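Local atomic coordinates of heme-binding protein A (Haemophilus parasuis 29755, PDB entry 3TPA), a protein that probably binds glutathione as the periplasmic solute-binding component of an ABC-type uptake system, despite its name as a heme-binding protein. Residues N8-K20 / I218-R232. The protein carries 1 engineered substitution. Sequence-based numbering, arbitrary orientation.
Sequences NTLVNCIATAPMK and IERLIFSITPDAGTR
Arg232 reaches back from the helix that follows strand 220-225 to touch Cys13 and Ala15. Beyond CB and CG the chain bends at chi3 (-69°), turning the guanidinium toward Ala15. CD rests against Cys13 O at 3.5 Å. NE donates a hydrogen bond to Asp245 O. At CZ the guanidinium lies between Ala15 CB on one face and Ala229 CA on the other, each offset toward the rim. NH1 is 3.5 Å from Ala15 CB and donates to Thr226 O at 2.8 Å, close to the guanidinium plane. NH2 donates one to Phe246 O. These bonds hold the flat group in place. Strands 9-14 and 220-225 are parallel neighbours in a mixed sheet of this family 5 solute-binding protein, and a disulfide from Cys13 to Cys241 ties the first strand to the chain just before strand 243-244. The hydrogen bond from Ile222 N to Leu10 O is nearly straight (N-H...O 178°). Ser224 O takes Ile14 N and Thr226 OG1 from opposite faces of its plane. Asn12 ND2 sits 3.4 Å above the centre of the Phe223 ring, with the amide nearly perpendicular to it (85°). Asn8 OD1 accepts a hydrogen bond from Glu219 N at 2.8 Å.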
loop_
_atom_site.group_PDB
_atom_site.type_symbol
_atom_site.label_atom_id
_atom_site.label_comp_id
_atom_site.label_asym_id
_atom_site.label_seq_id
_atom_site.Cartn_x
_atom_site.Cartn_y
_atom_site.Cartn_z
ATOM N N ASN A 8 30.506 -8.213 6.199
ATOM C CA ASN A 8 29.313 -7.406 6.398
ATOM C C ASN A 8 28.065 -8.264 6.286
ATOM O O ASN A 8 27.726 -8.751 5.208
ATOM C CB ASN A 8 29.256 -6.256 5.384
ATOM C CG ASN A 8 30.077 -6.529 4.133
ATOM O OD1 ASN A 8 29.537 -6.850 3.072
ATOM N ND2 ASN A 8 31.393 -6.408 4.255
ATOM N N THR A 9 27.397 -8.465 7.414
ATOM C CA THR A 9 26.184 -9.267 7.454
ATOM C C THR A 9 25.067 -8.520 8.165
ATOM O O THR A 9 25.119 -8.351 9.372
ATOM C CB THR A 9 26.424 -10.577 8.197
ATOM O OG1 THR A 9 27.401 -11.349 7.492
ATOM C CG2 THR A 9 25.133 -11.368 8.312
ATOM N N LEU A 10 24.060 -8.077 7.416
ATOM C CA LEU A 10 22.927 -7.396 8.012
ATOM C C LEU A 10 21.954 -8.405 8.614
ATOM O O LEU A 10 21.562 -9.369 7.959
ATOM C CB LEU A 10 22.214 -6.529 6.964
ATOM C CG LEU A 10 21.081 -5.635 7.472
ATOM C CD1 LEU A 10 21.101 -4.309 6.743
ATOM C CD2 LEU A 10 19.740 -6.312 7.307
ATOM N N VAL A 11 21.573 -8.188 9.870
ATOM C CA VAL A 11 20.599 -9.057 10.526
ATOM C C VAL A 11 19.236 -8.363 10.627
ATOM O O VAL A 11 19.090 -7.344 11.311
ATOM C CB VAL A 11 21.093 -9.522 11.921
ATOM C CG1 VAL A 11 20.020 -10.341 12.632
ATOM C CG2 VAL A 11 22.377 -10.328 11.790
ATOM N N ASN A 12 18.246 -8.916 9.927
ATOM C CA ASN A 12 16.891 -8.354 9.888
ATOM C C ASN A 12 15.990 -9.221 10.750
ATOM O O ASN A 12 15.721 -10.371 10.418
ATOM C CB ASN A 12 16.376 -8.293 8.438
ATOM C CG ASN A 12 14.985 -7.629 8.304
ATOM O OD1 ASN A 12 14.541 -6.871 9.159
ATOM N ND2 ASN A 12 14.303 -7.932 7.215
ATOM N N CYS A 13 15.526 -8.674 11.866
ATOM C CA CYS A 13 14.764 -9.472 12.820
ATOM C C CYS A 13 13.295 -9.234 12.628
ATOM O O CYS A 13 12.800 -8.138 12.889
ATOM C CB CYS A 13 15.160 -9.135 14.259
ATOM S SG CYS A 13 16.842 -9.590 14.655
ATOM N N ILE A 14 12.605 -10.274 12.174
ATOM C CA ILE A 14 11.209 -10.165 11.797
ATOM C C ILE A 14 10.278 -10.983 12.689
ATOM O O ILE A 14 10.663 -12.015 13.230
ATOM C CB ILE A 14 11.016 -10.571 10.330
ATOM C CG1 ILE A 14 11.617 -11.959 10.090
ATOM C CG2 ILE A 14 11.677 -9.545 9.416
ATOM C CD1 ILE A 14 11.308 -12.523 8.723
ATOM N N ALA A 15 9.041 -10.518 12.811
ATOM C CA ALA A 15 8.084 -11.092 13.749
ATOM C C ALA A 15 7.556 -12.462 13.337
ATOM O O ALA A 15 7.350 -13.329 14.184
ATOM C CB ALA A 15 6.935 -10.138 13.971
ATOM N N THR A 16 7.323 -12.662 12.044
ATOM C CA THR A 16 6.767 -13.940 11.592
ATOM C C THR A 16 7.491 -14.496 10.365
ATOM O O THR A 16 8.086 -13.748 9.595
ATOM C CB THR A 16 5.270 -13.810 11.284
ATOM O OG1 THR A 16 5.089 -12.856 10.235
ATOM C CG2 THR A 16 4.496 -13.347 12.527
ATOM N N ALA A 17 7.436 -15.813 10.190
ATOM C CA ALA A 17 8.105 -16.458 9.067
ATOM C C ALA A 17 7.341 -16.132 7.778
ATOM O O ALA A 17 6.111 -16.162 7.771
ATOM C CB ALA A 17 8.163 -17.960 9.291
ATOM N N PRO A 18 8.053 -15.778 6.693
ATOM C CA PRO A 18 7.299 -15.465 5.466
ATOM C C PRO A 18 6.633 -16.712 4.889
ATOM O O PRO A 18 7.300 -17.724 4.672
ATOM C CB PRO A 18 8.373 -14.928 4.507
ATOM C CG PRO A 18 9.676 -15.406 5.062
ATOM C CD PRO A 18 9.489 -15.477 6.555
ATOM N N MET A 19 5.330 -16.630 4.649
ATOM C CA MET A 19 4.561 -17.764 4.132
ATOM C C MET A 19 4.918 -18.118 2.687
ATOM O O MET A 19 5.112 -19.288 2.352
ATOM C CB MET A 19 3.060 -17.478 4.253
ATOM C CG MET A 19 2.597 -17.276 5.690
ATOM S SD MET A 19 2.753 -18.780 6.668
ATOM C CE MET A 19 2.746 -18.113 8.335
ATOM N N LYS A 20 5.016 -17.105 1.832
ATOM C CA LYS A 20 5.285 -17.339 0.411
ATOM C C LYS A 20 6.512 -16.585 -0.092
ATOM O O LYS A 20 6.647 -15.394 0.159
ATOM C CB LYS A 20 4.043 -16.965 -0.404
ATOM C CG LYS A 20 2.978 -18.054 -0.385
ATOM C CD LYS A 20 1.607 -17.485 -0.643
ATOM C CE LYS A 20 0.522 -18.498 -0.316
ATOM N NZ LYS A 20 -0.806 -17.832 -0.200
ATOM N N ILE A 218 26.453 -4.887 1.033
ATOM C CA ILE A 218 26.355 -5.944 2.044
ATOM C C ILE A 218 26.434 -7.350 1.449
ATOM O O ILE A 218 25.649 -7.713 0.568
ATOM C CB ILE A 218 25.065 -5.823 2.872
ATOM C CG1 ILE A 218 25.044 -4.493 3.615
ATOM C CG2 ILE A 218 24.953 -6.972 3.865
ATOM C CD1 ILE A 218 23.686 -4.135 4.162
ATOM N N GLU A 219 27.361 -8.154 1.956
ATOM C CA GLU A 219 27.593 -9.481 1.398
ATOM C C GLU A 219 26.588 -10.549 1.821
ATOM O O GLU A 219 26.312 -11.470 1.060
ATOM C CB GLU A 219 29.018 -9.952 1.718
ATOM C CG GLU A 219 30.061 -9.354 0.795
ATOM C CD GLU A 219 30.034 -9.981 -0.588
ATOM O OE1 GLU A 219 30.498 -9.327 -1.546
ATOM O OE2 GLU A 219 29.560 -11.133 -0.714
ATOM N N ARG A 220 26.067 -10.465 3.044
ATOM C CA ARG A 220 25.117 -11.473 3.544
ATOM C C ARG A 220 23.969 -10.851 4.341
ATOM O O ARG A 220 24.154 -9.955 5.174
ATOM C CB ARG A 220 25.800 -12.517 4.444
ATOM C CG ARG A 220 26.030 -13.902 3.826
ATOM C CD ARG A 220 27.375 -14.486 4.277
ATOM N NE ARG A 220 28.478 -13.549 4.092
ATOM C CZ ARG A 220 29.633 -13.581 4.737
ATOM N NH1 ARG A 220 30.542 -12.668 4.452
ATOM N NH2 ARG A 220 29.893 -14.516 5.654
ATOM N N LEU A 221 22.786 -11.381 4.088
ATOM C CA LEU A 221 21.563 -10.900 4.679
ATOM C C LEU A 221 20.953 -12.057 5.460
ATOM O O LEU A 221 20.735 -13.138 4.907
ATOM C CB LEU A 221 20.607 -10.479 3.564
ATOM C CG LEU A 221 19.952 -9.105 3.513
ATOM C CD1 LEU A 221 20.960 -7.968 3.677
ATOM C CD2 LEU A 221 19.197 -8.984 2.174
ATOM N N ILE A 222 20.690 -11.846 6.747
ATOM C CA ILE A 222 19.965 -12.843 7.522
ATOM C C ILE A 222 18.643 -12.281 8.021
ATOM O O ILE A 222 18.628 -11.309 8.773
ATOM C CB ILE A 222 20.772 -13.347 8.731
ATOM C CG1 ILE A 222 22.130 -13.882 8.281
ATOM C CG2 ILE A 222 19.999 -14.427 9.468
ATOM C CD1 ILE A 222 23.054 -14.243 9.428
ATOM N N PHE A 223 17.539 -12.896 7.601
ATOM C CA PHE A 223 16.236 -12.605 8.189
ATOM C C PHE A 223 15.987 -13.578 9.350
ATOM O O PHE A 223 15.696 -14.752 9.121
ATOM C CB PHE A 223 15.115 -12.770 7.165
ATOM C CG PHE A 223 15.032 -11.660 6.126
ATOM C CD1 PHE A 223 13.830 -11.386 5.501
ATOM C CD2 PHE A 223 16.150 -10.922 5.774
ATOM C CE1 PHE A 223 13.737 -10.375 4.536
ATOM C CE2 PHE A 223 16.071 -9.919 4.816
ATOM C CZ PHE A 223 14.859 -9.646 4.197
ATOM N N SER A 224 16.097 -13.087 10.584
ATOM C CA SER A 224 15.924 -13.934 11.760
ATOM C C SER A 224 14.539 -13.781 12.380
ATOM O O SER A 224 14.174 -12.706 12.846
ATOM C CB SER A 224 16.995 -13.623 12.807
ATOM O OG SER A 224 16.722 -14.295 14.027
ATOM N N ILE A 225 13.766 -14.862 12.386
ATOM C CA ILE A 225 12.416 -14.792 12.950
ATOM C C ILE A 225 12.490 -14.657 14.469
ATOM O O ILE A 225 12.988 -15.542 15.169
ATOM C CB ILE A 225 11.537 -16.010 12.590
ATOM C CG1 ILE A 225 11.180 -16.009 11.104
ATOM C CG2 ILE A 225 10.249 -15.997 13.397
ATOM C CD1 ILE A 225 12.342 -16.311 10.189
ATOM N N THR A 226 11.963 -13.545 14.958
ATOM C CA THR A 226 12.078 -13.161 16.348
ATOM C C THR A 226 10.716 -12.656 16.765
ATOM O O THR A 226 10.443 -11.464 16.673
ATOM C CB THR A 226 13.084 -12.018 16.495
ATOM O OG1 THR A 226 14.239 -12.284 15.684
ATOM C CG2 THR A 226 13.496 -11.837 17.966
ATOM N N PRO A 227 9.863 -13.567 17.254
ATOM C CA PRO A 227 8.421 -13.313 17.373
ATOM C C PRO A 227 7.983 -12.257 18.382
ATOM O O PRO A 227 6.892 -11.720 18.217
ATOM C CB PRO A 227 7.849 -14.688 17.730
ATOM C CG PRO A 227 8.988 -15.449 18.296
ATOM C CD PRO A 227 10.222 -14.947 17.626
ATOM N N ASP A 228 8.794 -11.943 19.389
ATOM C CA ASP A 228 8.330 -11.045 20.446
ATOM C C ASP A 228 8.841 -9.606 20.264
ATOM O O ASP A 228 10.051 -9.372 20.129
ATOM C CB ASP A 228 8.724 -11.582 21.828
ATOM C CG ASP A 228 8.054 -12.926 22.165
ATOM O OD1 ASP A 228 6.962 -13.232 21.624
ATOM O OD2 ASP A 228 8.626 -13.674 22.995
ATOM N N ALA A 229 7.911 -8.653 20.271
ATOM C CA ALA A 229 8.237 -7.240 20.015
ATOM C C ALA A 229 9.268 -6.688 20.995
ATOM O O ALA A 229 10.169 -5.941 20.603
ATOM C CB ALA A 229 6.993 -6.389 20.066
ATOM N N GLY A 230 9.110 -7.035 22.270
ATOM C CA GLY A 230 10.011 -6.562 23.312
ATOM C C GLY A 230 11.411 -7.094 23.102
ATOM O O GLY A 230 12.403 -6.401 23.346
ATOM N N THR A 231 11.485 -8.340 22.646
ATOM C CA THR A 231 12.759 -8.998 22.404
ATOM C C THR A 231 13.472 -8.400 21.190
ATOM O O THR A 231 14.683 -8.191 21.207
ATOM C CB THR A 231 12.574 -10.521 22.217
ATOM O OG1 THR A 231 12.015 -11.075 23.417
ATOM C CG2 THR A 231 13.909 -11.203 21.905
ATOM N N ARG A 232 12.713 -8.133 20.134
ATOM C CA ARG A 232 13.251 -7.428 18.973
ATOM C C ARG A 232 13.873 -6.094 19.405
ATOM O O ARG A 232 15.005 -5.793 19.050
ATOM C CB ARG A 232 12.175 -7.214 17.892
ATOM C CG ARG A 232 11.678 -8.501 17.202
ATOM C CD ARG A 232 10.930 -8.231 15.864
ATOM N NE ARG A 232 9.633 -7.572 16.043
ATOM C CZ ARG A 232 8.555 -8.152 16.561
ATOM N NH1 ARG A 232 8.599 -9.419 16.972
ATOM N NH2 ARG A 232 7.429 -7.468 16.675
HETATM O O HOH W 1 4.931 -12.302 16.265
#